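Local coordinates for protein 2-methyl-3-hydroxypyridine-5-carboxylic acid oxygenase (Mesorhizobium loti, PDB 3ALJ) that probably catalyses the FAD-dependent oxygenation and ring opening of 2-methyl-3-hydroxypyridine-5-carboxylic acid, a step in the breakdown of vitamin B6 compounds, at residues A[272-277]-A[335-340]; A[280-285]-A[319-324]; A[284-289]-A[326-331]. All coordinates share one frame; numbering follows the deposited sequence. Where two conformers were deposited one is given.

Contact 1: A[272-277]-A[335-340]; sequences TTKLDS and ITDRCQ
The aliphatic arm of Lys274 lies across the amide end of Gln340, its CD 3.5 Å from OE1 of Gln340. With CG anti to the backbone N (chi1 -171°) and every later bond extended, the lysine reaches from its strand toward the helix and delivers NZ to a water. That water accepts from Lys274 NZ and donates to Gln340 OE1 and to the backbone O of Asp337, bridging strand and helix. The other end of the same amide, Gln340 NE2, gives a hydrogen bond to Thr273 O at 2.8 Å; Thr273 O lies close to the amide plane of Gln340, whereas the donor sits above the carbonyl plane, and the N-H...O angle is 144°. The contact joins the outermost strand, 267-275, of the mixed seven-stranded sheet to the long helix 321-349; the short runs 272-275 and 335-340 are inclined at 141°. NE2 also donates to Ala292 O, so one amide ties the helix to both strand and loop. A leucine in place of Gln340 would probably leave Thr273 O and Ala292 O without this donor and the bridging water without one acceptor. Asp337 carries its OD1 to 4.1 Å from Lys274 CE, but its carboxylate is salt-bridged to Arg333, one turn earlier.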
loop_
_atom_site.group_PDB
_atom_site.type_symbol
_atom_site.label_atom_id
_atom_site.label_comp_id
_atom_site.label_asym_id
_atom_site.label_seq_id
_atom_site.Cartn_x
_atom_site.Cartn_y
_atom_site.Cartn_z
ATOM N N THR A 272 11.476 -3.758 -4.125
ATOM C CA THR A 272 11.262 -2.568 -4.920
ATOM C C THR A 272 11.365 -2.778 -6.366
ATOM O O THR A 272 12.027 -3.768 -6.836
ATOM C CB THR A 272 12.304 -1.434 -4.525
ATOM O OG1 THR A 272 13.653 -1.893 -4.814
ATOM C CG2 THR A 272 12.249 -1.104 -3.032
ATOM N N THR A 273 10.712 -1.942 -7.156
ATOM C CA THR A 273 10.784 -1.954 -8.680
ATOM C C THR A 273 10.866 -0.538 -9.154
ATOM O O THR A 273 10.194 0.372 -8.649
ATOM C CB THR A 273 9.545 -2.671 -9.398
ATOM O OG1 THR A 273 8.322 -2.047 -8.925
ATOM C CG2 THR A 273 9.433 -4.102 -8.935
ATOM N N LYS A 274 11.703 -0.361 -10.183
ATOM C CA LYS A 274 11.753 0.963 -10.818
ATOM C C LYS A 274 11.956 0.719 -12.338
ATOM O O LYS A 274 12.807 -0.148 -12.652
ATOM C CB LYS A 274 12.891 1.898 -10.310
ATOM C CG LYS A 274 12.711 3.361 -10.884
ATOM C CD LYS A 274 13.713 4.227 -10.121
ATOM C CE LYS A 274 13.548 5.620 -10.696
ATOM N NZ LYS A 274 14.515 6.516 -9.830
ATOM N N LEU A 275 11.147 1.410 -13.166
ATOM C CA LEU A 275 11.124 1.101 -14.614
ATOM C C LEU A 275 11.511 2.313 -15.477
ATOM O O LEU A 275 11.267 3.413 -15.082
ATOM C CB LEU A 275 9.711 0.718 -15.061
ATOM C CG LEU A 275 9.025 -0.498 -14.437
ATOM C CD1 LEU A 275 7.675 -0.866 -15.134
ATOM C CD2 LEU A 275 9.751 -1.599 -13.909
ATOM N N ASP A 276 12.006 2.007 -16.680
ATOM C CA ASP A 276 12.335 3.034 -17.728
ATOM C C ASP A 276 11.046 3.874 -18.005
ATOM O O ASP A 276 11.050 5.113 -18.183
ATOM C CB ASP A 276 12.914 2.336 -18.991
ATOM C CG ASP A 276 13.296 3.326 -20.087
ATOM O OD1 ASP A 276 12.682 3.250 -21.185
ATOM O OD2 ASP A 276 14.214 4.119 -19.815
ATOM N N SER A 277 9.941 3.144 -18.140
ATOM C CA SER A 277 8.658 3.738 -18.455
ATOM C C SER A 277 7.540 2.919 -17.929
ATOM O O SER A 277 7.804 1.759 -17.540
ATOM C CB SER A 277 8.521 3.990 -19.995
ATOM O OG SER A 277 8.339 2.713 -20.594
ATOM N N ILE A 335 6.027 12.653 -8.855
ATOM C CA ILE A 335 5.660 12.568 -7.427
ATOM C C ILE A 335 6.078 11.171 -6.865
ATOM O O ILE A 335 6.600 11.026 -5.755
ATOM C CB ILE A 335 4.138 12.775 -7.256
ATOM C CG1 ILE A 335 3.713 14.104 -8.027
ATOM C CG2 ILE A 335 3.813 12.709 -5.780
ATOM C CD1 ILE A 335 2.200 14.274 -7.957
ATOM N N THR A 336 5.805 10.134 -7.630
ATOM C CA THR A 336 6.123 8.736 -7.205
ATOM C C THR A 336 7.615 8.497 -7.228
ATOM O O THR A 336 8.123 7.877 -6.278
ATOM C CB THR A 336 5.448 7.759 -8.172
ATOM O OG1 THR A 336 4.028 7.719 -7.884
ATOM C CG2 THR A 336 5.992 6.317 -7.882
ATOM N N ASP A 337 8.383 9.016 -8.242
ATOM C CA ASP A 337 9.775 8.776 -8.253
ATOM C C ASP A 337 10.439 9.429 -7.036
ATOM O O ASP A 337 11.311 8.865 -6.399
ATOM C CB ASP A 337 10.378 9.442 -9.511
ATOM C CG ASP A 337 10.230 8.641 -10.733
ATOM O OD1 ASP A 337 9.867 7.471 -10.719
ATOM O OD2 ASP A 337 10.461 9.264 -11.808
ATOM N N ARG A 338 9.970 10.640 -6.691
ATOM C CA ARG A 338 10.538 11.359 -5.515
ATOM C C ARG A 338 10.214 10.660 -4.225
ATOM O O ARG A 338 11.037 10.494 -3.351
ATOM C CB ARG A 338 9.989 12.824 -5.396
ATOM C CG ARG A 338 10.711 13.715 -6.422
ATOM C CD ARG A 338 10.390 15.263 -6.233
ATOM N NE ARG A 338 8.955 15.544 -6.323
ATOM C CZ ARG A 338 8.284 15.876 -7.447
ATOM N NH1 ARG A 338 8.988 15.971 -8.602
ATOM N NH2 ARG A 338 6.989 16.109 -7.420
ATOM N N CYS A 339 8.947 10.191 -4.139
ATOM C CA CYS A 339 8.537 9.495 -2.907
ATOM C C CYS A 339 9.268 8.117 -2.693
ATOM O O CYS A 339 9.739 7.816 -1.631
ATOM C CB CYS A 339 7.004 9.330 -2.928
ATOM S SG CYS A 339 6.345 8.504 -1.459
ATOM N N GLN A 340 9.430 7.415 -3.823
ATOM C CA GLN A 340 10.194 6.157 -3.774
ATOM C C GLN A 340 11.644 6.392 -3.317
ATOM O O GLN A 340 12.176 5.684 -2.493
ATOM C CB GLN A 340 10.090 5.483 -5.160
ATOM C CG GLN A 340 10.966 4.292 -5.259
ATOM C CD GLN A 340 10.903 3.701 -6.663
ATOM O OE1 GLN A 340 11.202 4.387 -7.639
ATOM N NE2 GLN A 340 10.444 2.430 -6.788
HETATM O O HOH W 1 12.781 6.632 -7.476
#

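Contact 2: A[280-285]-A[319-324]; sequences RGKVAL and SSVEDA
The backbones come closest where a type II' beta turn, Arg280 to Val283, meets the first turn of helix 321-349: the CA atoms of Gly281 and Glu322 are 5.2 Å apart. Gly281 occupies the turn with a positive phi (58°), a conformation favourable to glycine, and its carbonyl O lies 3.5 Å from Glu322 CG. A water donates both to this oxygen and to Glu322 O, bridging the turn and the helix backbone. Farther along the turn a charged pair forms. Lys282 NZ makes a salt bridge to Glu322 OE2 at 2.9 Å, meeting the carboxylate oxygen on its syn side but 35° out of the carboxylate plane. Both chains fold to reach this position: the glutamate bends at chi2 (91°), and the lysine turns its ammonium back at chi4. The same OE2 therefore also lies against the lysine's methylene part, 3.5 Å from Lys282 CG. Val321 places CG1 4.1 Å from Lys282 CA and also touches Leu151 of strand 151-154. Within the helix start, Ser320 OG accepts from Asp323 N at 3.0 Å. This is a classical serine N-cap, set where a beta hairpin of strands 279-280 and 283-285, at the edge of the mixed six-stranded sheet of the FAD-binding fold, abuts the beginning of a long helix.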
loop_
_atom_site.group_PDB
_atom_site.type_symbol
_atom_site.label_atom_id
_atom_site.label_comp_id
_atom_site.label_asym_id
_atom_site.label_seq_id
_atom_site.Cartn_x
_atom_site.Cartn_y
_atom_site.Cartn_z
ATOM N N ARG A 280 3.144 1.191 -22.686
ATOM C CA ARG A 280 3.571 0.726 -24.038
ATOM C C ARG A 280 2.292 0.568 -24.829
ATOM O O ARG A 280 1.492 -0.282 -24.568
ATOM C CB ARG A 280 4.422 -0.548 -23.937
ATOM C CG ARG A 280 5.184 -0.809 -25.245
ATOM C CD ARG A 280 6.481 -0.045 -25.154
ATOM N NE ARG A 280 7.241 -0.348 -23.946
ATOM C CZ ARG A 280 8.084 -1.357 -23.808
ATOM N NH1 ARG A 280 8.757 -1.450 -22.656
ATOM N NH2 ARG A 280 8.300 -2.233 -24.773
ATOM N N GLY A 281 2.124 1.433 -25.836
ATOM C CA GLY A 281 0.881 1.356 -26.565
ATOM C C GLY A 281 -0.346 1.553 -25.671
ATOM O O GLY A 281 -0.498 2.657 -25.051
ATOM N N LYS A 282 -1.259 0.599 -25.691
ATOM C CA LYS A 282 -2.484 0.672 -24.909
ATOM C C LYS A 282 -2.314 0.012 -23.506
ATOM O O LYS A 282 -3.322 -0.114 -22.859
ATOM C CB LYS A 282 -3.639 0.016 -25.619
ATOM C CG LYS A 282 -4.000 0.740 -27.008
ATOM C CD LYS A 282 -5.014 -0.194 -27.775
ATOM C CE LYS A 282 -5.079 -0.010 -29.327
ATOM N NZ LYS A 282 -5.427 1.371 -29.470
ATOM N N VAL A 283 -1.078 -0.309 -23.144
ATOM C CA VAL A 283 -0.817 -0.947 -21.806
ATOM C C VAL A 283 -0.248 0.102 -20.860
ATOM O O VAL A 283 0.717 0.789 -21.134
ATOM C CB VAL A 283 0.226 -2.050 -21.991
ATOM C CG1 VAL A 283 0.625 -2.615 -20.597
ATOM C CG2 VAL A 283 -0.392 -3.220 -22.872
ATOM N N ALA A 284 -0.861 0.178 -19.637
ATOM C CA ALA A 284 -0.306 1.017 -18.531
ATOM C C ALA A 284 -0.046 0.120 -17.375
ATOM O O ALA A 284 -0.910 -0.711 -16.971
ATOM C CB ALA A 284 -1.298 2.017 -18.117
ATOM N N LEU A 285 1.136 0.307 -16.816
ATOM C CA LEU A 285 1.558 -0.436 -15.563
ATOM C C LEU A 285 1.273 0.478 -14.366
ATOM O O LEU A 285 1.725 1.627 -14.350
ATOM C CB LEU A 285 3.052 -0.726 -15.608
ATOM C CG LEU A 285 3.416 -1.572 -16.870
ATOM C CD1 LEU A 285 4.929 -1.836 -16.790
ATOM C CD2 LEU A 285 2.646 -2.907 -16.965
ATOM N N SER A 319 -8.135 12.321 -26.087
ATOM C CA SER A 319 -6.947 11.900 -26.863
ATOM C C SER A 319 -7.079 10.405 -27.156
ATOM O O SER A 319 -7.937 9.727 -26.564
ATOM C CB SER A 319 -5.689 12.052 -25.977
ATOM O OG SER A 319 -5.618 13.399 -25.401
ATOM N N SER A 320 -6.192 9.887 -28.001
ATOM C CA SER A 320 -6.084 8.437 -28.147
ATOM C C SER A 320 -5.639 7.900 -26.784
ATOM O O SER A 320 -5.025 8.622 -25.949
ATOM C CB SER A 320 -5.010 8.058 -29.158
ATOM O OG SER A 320 -3.757 8.456 -28.768
ATOM N N VAL A 321 -6.020 6.637 -26.551
ATOM C CA VAL A 321 -5.496 5.976 -25.328
ATOM C C VAL A 321 -3.995 6.011 -25.273
ATOM O O VAL A 321 -3.394 6.297 -24.230
ATOM C CB VAL A 321 -5.995 4.506 -25.257
ATOM C CG1 VAL A 321 -5.245 3.683 -24.195
ATOM C CG2 VAL A 321 -7.476 4.407 -25.042
ATOM N N GLU A 322 -3.331 5.790 -26.380
ATOM C CA GLU A 322 -1.835 5.834 -26.343
ATOM C C GLU A 322 -1.285 7.156 -25.888
ATOM O O GLU A 322 -0.366 7.231 -25.069
ATOM C CB GLU A 322 -1.267 5.399 -27.739
ATOM C CG GLU A 322 -1.579 3.983 -28.121
ATOM C CD GLU A 322 -2.870 3.785 -28.923
ATOM O OE1 GLU A 322 -3.903 4.521 -28.867
ATOM O OE2 GLU A 322 -2.883 2.710 -29.628
ATOM N N ASP A 323 -1.875 8.236 -26.412
ATOM C CA ASP A 323 -1.422 9.516 -26.013
ATOM C C ASP A 323 -1.807 9.855 -24.561
ATOM O O ASP A 323 -1.043 10.534 -23.877
ATOM C CB ASP A 323 -2.018 10.610 -26.940
ATOM C CG ASP A 323 -1.408 10.616 -28.322
ATOM O OD1 ASP A 323 -0.361 9.983 -28.550
ATOM O OD2 ASP A 323 -2.008 11.350 -29.130
ATOM N N ALA A 324 -3.008 9.461 -24.149
ATOM C CA ALA A 324 -3.405 9.666 -22.724
ATOM C C ALA A 324 -2.465 8.992 -21.766
ATOM O O ALA A 324 -2.148 9.591 -20.706
ATOM C CB ALA A 324 -4.795 9.230 -22.453
HETATM O O HOH W 2 1.145 4.789 -24.735
#

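Contact 3: A[284-289]-A[326-331]; sequences ALVGDA and VAWETR. With FAD (flavin-adenine dinucleotide), chain B.
Strand 284-285 and the loop leading to Asp288 pass beside helix 326-331 at some distance, the nearest CA atoms, of Ala284 and Glu329, being 9.0 Å apart. A single side chain spans the gap. Trp328, with CG anti to the backbone N (chi1 163°), extends its indole from the helix so that the six-membered ring meets the strand. Its outer edge faces the backbone: Trp328 CH2 is 3.3 Å from Leu285 O, which lies in the plane of the ring. The methyl of Ala284 approaches obliquely, CB to Trp328 CZ3 being 3.9 Å, and in one of its two conformers Val286 CG1 also comes in obliquely. The other end of the indole is fixed too, since NE1 donates to Asn307 O, satisfying the buried N-H. Farther along the loop the chain turns to the cofactor. Asp288 N donates to the FAD phosphate oxygen O2P at 2.8 Å, in a nearly straight bond of 161°, while Asp288 OD1 accepts from the ribityl hydroxyl O3' of FAD, also at 2.8 Å. Gly287 lets the phosphate come close, its CA 3.3 Å from O2P, where a side-chain carbon would collide with that oxygen. Ser310, Leu311 and Asp314 of helix 300-314 and Thr279 of strand 279-280 also touch the indole, which thus sits between two helices and the edge of the six-stranded sheet.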
loop_
_atom_site.group_PDB
_atom_site.type_symbol
_atom_site.label_atom_id
_atom_site.label_comp_id
_atom_site.label_asym_id
_atom_site.label_seq_id
_atom_site.Cartn_x
_atom_site.Cartn_y
_atom_site.Cartn_z
ATOM N N ALA A 284 -0.861 0.178 -19.637
ATOM C CA ALA A 284 -0.306 1.017 -18.531
ATOM C C ALA A 284 -0.046 0.120 -17.375
ATOM O O ALA A 284 -0.910 -0.711 -16.971
ATOM C CB ALA A 284 -1.298 2.017 -18.117
ATOM N N LEU A 285 1.136 0.307 -16.816
ATOM C CA LEU A 285 1.558 -0.436 -15.563
ATOM C C LEU A 285 1.273 0.478 -14.366
ATOM O O LEU A 285 1.725 1.627 -14.350
ATOM C CB LEU A 285 3.052 -0.726 -15.608
ATOM C CG LEU A 285 3.416 -1.572 -16.870
ATOM C CD1 LEU A 285 4.929 -1.836 -16.790
ATOM C CD2 LEU A 285 2.646 -2.907 -16.965
ATOM N N VAL A 286 0.587 -0.047 -13.359
ATOM C CA VAL A 286 0.097 0.787 -12.178
ATOM C C VAL A 286 0.492 0.080 -10.923
ATOM O O VAL A 286 0.238 -1.140 -10.832
ATOM C CB VAL A 286 -1.453 0.988 -12.191
ATOM C CG1 VAL A 286 -1.877 1.765 -13.539
ATOM C CG2 VAL A 286 -2.321 -0.282 -11.774
ATOM N N GLY A 287 0.964 0.776 -9.901
ATOM C CA GLY A 287 1.139 0.132 -8.617
ATOM C C GLY A 287 2.493 -0.539 -8.508
ATOM O O GLY A 287 3.464 -0.057 -9.119
ATOM N N ASP A 288 2.563 -1.596 -7.695
ATOM C CA ASP A 288 3.848 -2.232 -7.476
ATOM C C ASP A 288 4.442 -2.860 -8.819
ATOM O O ASP A 288 5.666 -3.115 -8.858
ATOM C CB ASP A 288 3.674 -3.396 -6.491
ATOM C CG ASP A 288 3.704 -2.942 -5.010
ATOM O OD1 ASP A 288 3.714 -1.731 -4.749
ATOM O OD2 ASP A 288 3.734 -3.868 -4.171
ATOM N N ALA A 289 3.600 -3.071 -9.808
ATOM C CA ALA A 289 4.103 -3.507 -11.129
ATOM C C ALA A 289 5.135 -2.492 -11.656
ATOM O O ALA A 289 6.032 -2.862 -12.448
ATOM C CB ALA A 289 2.954 -3.638 -12.113
ATOM N N VAL A 326 0.843 8.341 -22.231
ATOM C CA VAL A 326 2.039 9.071 -22.165
ATOM C C VAL A 326 1.799 10.372 -21.326
ATOM O O VAL A 326 2.653 10.728 -20.485
ATOM C CB VAL A 326 2.482 9.356 -23.628
ATOM C CG1 VAL A 326 3.647 10.443 -23.684
ATOM C CG2 VAL A 326 3.052 8.098 -24.240
ATOM N N ALA A 327 0.657 11.044 -21.525
ATOM C CA ALA A 327 0.484 12.293 -20.761
ATOM C C ALA A 327 0.397 11.942 -19.258
ATOM O O ALA A 327 0.856 12.718 -18.428
ATOM C CB ALA A 327 -0.792 12.969 -21.210
ATOM N N TRP A 328 -0.256 10.813 -18.988
ATOM C CA TRP A 328 -0.434 10.412 -17.552
ATOM C C TRP A 328 0.888 10.173 -16.870
ATOM O O TRP A 328 1.148 10.735 -15.779
ATOM C CB TRP A 328 -1.200 9.121 -17.557
ATOM C CG TRP A 328 -1.159 8.301 -16.273
ATOM C CD1 TRP A 328 -1.784 8.601 -15.055
ATOM C CD2 TRP A 328 -0.512 7.009 -16.128
ATOM N NE1 TRP A 328 -1.501 7.568 -14.135
ATOM C CE2 TRP A 328 -0.721 6.627 -14.793
ATOM C CE3 TRP A 328 0.265 6.179 -16.984
ATOM C CZ2 TRP A 328 -0.337 5.376 -14.319
ATOM C CZ3 TRP A 328 0.724 4.968 -16.479
ATOM C CH2 TRP A 328 0.482 4.636 -15.137
ATOM N N GLU A 329 1.751 9.340 -17.443
ATOM C CA GLU A 329 3.061 9.159 -16.837
ATOM C C GLU A 329 3.840 10.466 -16.642
ATOM O O GLU A 329 4.441 10.748 -15.603
ATOM C CB GLU A 329 3.907 8.067 -17.561
ATOM C CG GLU A 329 5.243 7.800 -16.927
ATOM C CD GLU A 329 6.095 6.747 -17.663
ATOM O OE1 GLU A 329 5.612 6.083 -18.555
ATOM O OE2 GLU A 329 7.289 6.753 -17.326
ATOM N N THR A 330 3.841 11.240 -17.725
ATOM C CA THR A 330 4.564 12.520 -17.645
ATOM C C THR A 330 4.045 13.390 -16.467
ATOM O O THR A 330 4.837 14.045 -15.781
ATOM C CB THR A 330 4.348 13.290 -19.004
ATOM O OG1 THR A 330 5.061 12.532 -19.978
ATOM C CG2 THR A 330 5.033 14.717 -18.927
ATOM N N ARG A 331 2.717 13.433 -16.285
ATOM C CA ARG A 331 2.111 14.295 -15.258
ATOM C C ARG A 331 2.373 13.810 -13.829
ATOM O O ARG A 331 2.670 14.541 -12.941
ATOM C CB ARG A 331 0.580 14.307 -15.512
ATOM C CG ARG A 331 -0.172 15.180 -14.522
ATOM C CD ARG A 331 -1.552 15.365 -14.980
ATOM N NE ARG A 331 -2.434 14.180 -14.922
ATOM C CZ ARG A 331 -3.223 13.878 -13.865
ATOM N NH1 ARG A 331 -3.133 14.623 -12.758
ATOM N NH2 ARG A 331 -4.092 12.801 -13.879
HETATM P PA FAD B . -0.740 -5.921 -4.930
HETATM O O1A FAD B . -1.381 -5.375 -3.693
HETATM O O2A FAD B . 0.381 -6.781 -4.821
HETATM O O5B FAD B . -1.903 -6.645 -5.733
HETATM C C5B FAD B . -1.631 -7.335 -6.998
HETATM C C4B FAD B . -2.806 -8.286 -7.094
HETATM O O4B FAD B . -2.570 -8.903 -8.407
HETATM C C3B FAD B . -2.798 -9.415 -6.130
HETATM O O3B FAD B . -4.114 -9.643 -5.585
HETATM C C2B FAD B . -2.220 -10.614 -6.965
HETATM O O2B FAD B . -2.698 -11.897 -6.526
HETATM C C1B FAD B . -2.775 -10.373 -8.330
HETATM N N9A FAD B . -1.940 -10.825 -9.397
HETATM C C8A FAD B . -0.571 -10.967 -9.446
HETATM N N7A FAD B . -0.160 -11.347 -10.666
HETATM C C5A FAD B . -1.309 -11.466 -11.432
HETATM C C6A FAD B . -1.512 -11.735 -12.783
HETATM N N6A FAD B . -0.451 -12.038 -13.605
HETATM N N1A FAD B . -2.776 -11.728 -13.211
HETATM C C2A FAD B . -3.821 -11.482 -12.411
HETATM N N3A FAD B . -3.694 -11.171 -11.089
HETATM C C4A FAD B . -2.409 -11.143 -10.639
HETATM N N1 FAD B . 1.467 1.064 1.395
HETATM C C2 FAD B . 0.755 2.030 1.946
HETATM O O2 FAD B . 0.117 2.866 1.287
HETATM N N3 FAD B . 0.710 2.152 3.335
HETATM C C4 FAD B . 1.370 1.250 4.171
HETATM O O4 FAD B . 1.167 1.315 5.441
HETATM C C4X FAD B . 2.123 0.262 3.561
HETATM N N5 FAD B . 2.915 -0.623 4.370
HETATM C C5X FAD B . 3.718 -1.561 3.749
HETATM C C6 FAD B . 4.586 -2.371 4.502
HETATM C C7 FAD B . 5.334 -3.347 3.896
HETATM C C7M FAD B . 6.269 -4.236 4.765
HETATM C C8 FAD B . 5.304 -3.503 2.526
HETATM C C8M FAD B . 6.161 -4.565 1.800
HETATM C C9 FAD B . 4.449 -2.698 1.759
HETATM C C9A FAD B . 3.674 -1.679 2.365
HETATM N N10 FAD B . 2.806 -0.795 1.585
HETATM C C10 FAD B . 2.098 0.173 2.191
HETATM C "C1'" FAD B . 2.799 -0.935 0.051
HETATM C "C2'" FAD B . 1.562 -1.718 -0.370
HETATM O "O2'" FAD B . 1.558 -2.996 0.301
HETATM C "C3'" FAD B . 1.645 -2.024 -1.877
HETATM O "O3'" FAD B . 2.304 -0.868 -2.518
HETATM C "C4'" FAD B . 0.340 -2.165 -2.543
HETATM O "O4'" FAD B . -0.310 -3.328 -1.955
HETATM C "C5'" FAD B . 0.482 -2.445 -4.003
HETATM O "O5'" FAD B . -0.817 -2.596 -4.567
HETATM P P FAD B . -0.897 -3.221 -6.016
HETATM O O1P FAD B . -2.333 -3.317 -6.311
HETATM O O2P FAD B . 0.005 -2.521 -6.985
HETATM O O3P FAD B . -0.249 -4.695 -5.859
#

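Overall arrangement
All three contacts draw on helix 321-349, met at its start, about a third of the way along and past its middle by 280-285, 284-289 and 272-277 in turn. Contacts 2 and 3 share Ala284 and Leu285, their centres about 9 Å apart, so one strand runs from the surface hairpin of contact 2 to the buried FAD loop of contact 3. Contact 1, centred about 10 Å from contact 3, joins it through a probable hydrogen bond from Thr273 OG1 to Asp288 O at 2.9 Å, which ties strand 267-275 to the backbone of a residue that binds FAD. Leu275 CD1 packs 3.4 Å from Leu285 CD1, linking the strands of the two sheets.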